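Local coordinates for 1,4-beta-N-Acetylmuramidase M1 (Streptomyces coelicolor, PDB 1JFX), which hydrolyses the beta-1,4 linkages between N-acetylmuramic acid and N-acetylglucosamine in bacterial peptidoglycan, including chains whose muramic acid is N,6-O-diacetylated, at residues Met116-Asn121 / Thr148-Met154. Numbering follows the deposited sequence.
Sequences MRTWIN and TGSWNGM
In the beta-alpha-barrel of this family 25 glycosyl hydrolase, the outer helix 113-131 meets the end of helix 141-148 and the loop that follows it, chiefly through Arg117 and Trp151. Here one arginine serves two ends: its aliphatic part packs on an aromatic face while its guanidinium binds peptide oxygens where a helix runs out. The Arg117 chain is extended from CG to NE (chi2 179°, chi3 180°), which carries it across the face of the indole: CD stands 3.5 Å from the centroid of the five-membered ring of Trp151, almost on the ring normal, a CH-pi contact. Guanidinium and indole planes lie only 15° apart, with Trp151 CD1 3.4 Å from CZ of Arg117. Side-on, NE and NH2 of Arg117 both donate to Thr148 O, at 2.9 and 3.0 Å; two N-H groups thus converge on one oxygen in the guanidinium plane, which should limit rotation of the group. A weak bond from NH2 reaches Gly149 O, to which a water donates while accepting a weak bond from NH2. The backbone N of Trp151 donates to Thr148 OG1 at 3.1 Å, an ST motif tying the turn into Trp151; OG1 also bonds Trp144 O in the preceding helix. Gly153 CA covers the other indole face. At the indole edge, Ile120 CG2 meets CZ3 of Trp151 at 4.1 Å and also packs on the methyl end of Met154. Water bridges Asn121 OD1 to Gly153 O. Deeper in, Ile120 and Met154 both reach Ile137 of strand 136-139 and Trp144 of helix 141-148, so that loop, two helices and a barrel strand share one apolar layer.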
# COMPACT_ATOMS: atom_id res chain seq x y z
N MET A 116 -13.39 10.17 -10.24
CA MET A 116 -12.39 9.57 -9.38
C MET A 116 -12.89 8.20 -8.92
O MET A 116 -12.10 7.26 -8.81
CB MET A 116 -12.11 10.45 -8.16
CG MET A 116 -10.99 9.92 -7.26
SD MET A 116 -9.40 9.79 -8.10
CE MET A 116 -8.89 11.54 -8.09
N ARG A 117 -14.18 8.09 -8.65
CA ARG A 117 -14.74 6.81 -8.25
C ARG A 117 -14.51 5.82 -9.39
O ARG A 117 -14.10 4.68 -9.17
CB ARG A 117 -16.24 6.93 -7.97
CG ARG A 117 -16.53 7.72 -6.72
CD ARG A 117 -18.02 7.86 -6.47
NE ARG A 117 -18.26 8.62 -5.25
CZ ARG A 117 -19.45 8.70 -4.65
NH1 ARG A 117 -20.49 8.06 -5.16
NH2 ARG A 117 -19.58 9.38 -3.52
N THR A 118 -14.79 6.26 -10.62
CA THR A 118 -14.60 5.41 -11.78
C THR A 118 -13.14 4.99 -11.92
O THR A 118 -12.84 3.83 -12.19
CB THR A 118 -15.05 6.13 -13.07
OG1 THR A 118 -16.46 6.37 -12.99
CG2 THR A 118 -14.74 5.29 -14.32
N TRP A 119 -12.23 5.95 -11.73
CA TRP A 119 -10.80 5.67 -11.85
C TRP A 119 -10.37 4.58 -10.87
O TRP A 119 -9.65 3.63 -11.24
CB TRP A 119 -10.01 6.97 -11.58
CG TRP A 119 -8.58 6.94 -12.09
CD1 TRP A 119 -8.11 7.48 -13.25
CD2 TRP A 119 -7.44 6.31 -11.46
NE1 TRP A 119 -6.76 7.23 -13.39
CE2 TRP A 119 -6.33 6.51 -12.31
CE3 TRP A 119 -7.26 5.59 -10.26
CZ2 TRP A 119 -5.05 6.02 -12.00
CZ3 TRP A 119 -5.99 5.10 -9.95
CH2 TRP A 119 -4.91 5.32 -10.82
N ILE A 120 -10.80 4.70 -9.62
CA ILE A 120 -10.45 3.72 -8.59
C ILE A 120 -11.10 2.38 -8.90
O ILE A 120 -10.48 1.32 -8.76
CB ILE A 120 -10.89 4.24 -7.19
CG1 ILE A 120 -10.06 5.46 -6.80
CG2 ILE A 120 -10.75 3.12 -6.15
CD1 ILE A 120 -10.66 6.29 -5.66
N ASN A 121 -12.35 2.40 -9.35
CA ASN A 121 -13.03 1.16 -9.68
C ASN A 121 -12.31 0.46 -10.84
O ASN A 121 -12.16 -0.77 -10.85
CB ASN A 121 -14.47 1.44 -10.09
CG ASN A 121 -15.32 0.20 -10.07
OD1 ASN A 121 -15.49 -0.43 -9.02
ND2 ASN A 121 -15.85 -0.18 -11.22
N THR A 148 -13.37 11.49 -3.18
CA THR A 148 -14.36 10.51 -3.64
C THR A 148 -15.74 10.91 -3.16
O THR A 148 -16.73 10.26 -3.48
CB THR A 148 -14.07 9.07 -3.14
OG1 THR A 148 -14.44 8.93 -1.76
CG2 THR A 148 -12.61 8.75 -3.30
N GLY A 149 -15.81 11.98 -2.38
CA GLY A 149 -17.11 12.38 -1.86
C GLY A 149 -17.64 11.37 -0.86
O GLY A 149 -18.81 10.98 -0.93
N SER A 150 -16.77 10.94 0.05
CA SER A 150 -17.11 9.99 1.11
C SER A 150 -17.76 8.73 0.53
O SER A 150 -18.79 8.28 1.01
CB SER A 150 -18.04 10.65 2.13
OG SER A 150 -17.44 11.81 2.67
N TRP A 151 -17.12 8.16 -0.48
CA TRP A 151 -17.64 6.99 -1.17
C TRP A 151 -17.56 5.66 -0.40
O TRP A 151 -16.51 5.33 0.17
CB TRP A 151 -16.89 6.88 -2.51
CG TRP A 151 -17.39 5.85 -3.49
CD1 TRP A 151 -18.69 5.54 -3.79
CD2 TRP A 151 -16.59 5.07 -4.37
NE1 TRP A 151 -18.74 4.62 -4.82
CE2 TRP A 151 -17.46 4.31 -5.19
CE3 TRP A 151 -15.20 4.93 -4.56
CZ2 TRP A 151 -16.99 3.44 -6.18
CZ3 TRP A 151 -14.74 4.07 -5.55
CH2 TRP A 151 -15.63 3.34 -6.34
N ASN A 152 -18.67 4.92 -0.37
CA ASN A 152 -18.72 3.62 0.30
C ASN A 152 -18.53 2.46 -0.70
O ASN A 152 -18.53 1.29 -0.33
CB ASN A 152 -20.07 3.41 1.01
CG ASN A 152 -20.15 2.09 1.78
OD1 ASN A 152 -19.41 1.87 2.75
ND2 ASN A 152 -21.05 1.20 1.36
N GLY A 153 -18.34 2.81 -1.97
CA GLY A 153 -18.22 1.81 -3.02
C GLY A 153 -17.11 0.79 -3.00
O GLY A 153 -17.17 -0.22 -3.72
N MET A 154 -16.07 1.03 -2.21
CA MET A 154 -14.97 0.08 -2.14
C MET A 154 -14.99 -0.69 -0.84
O MET A 154 -14.09 -1.48 -0.59
CB MET A 154 -13.62 0.80 -2.29
CG MET A 154 -13.47 1.57 -3.58
SD MET A 154 -13.68 0.52 -5.05
CE MET A 154 -12.15 -0.44 -5.02
O HOH W 1 -20.94 9.31 -1.12
O HOH W 2 -17.30 -0.22 -6.51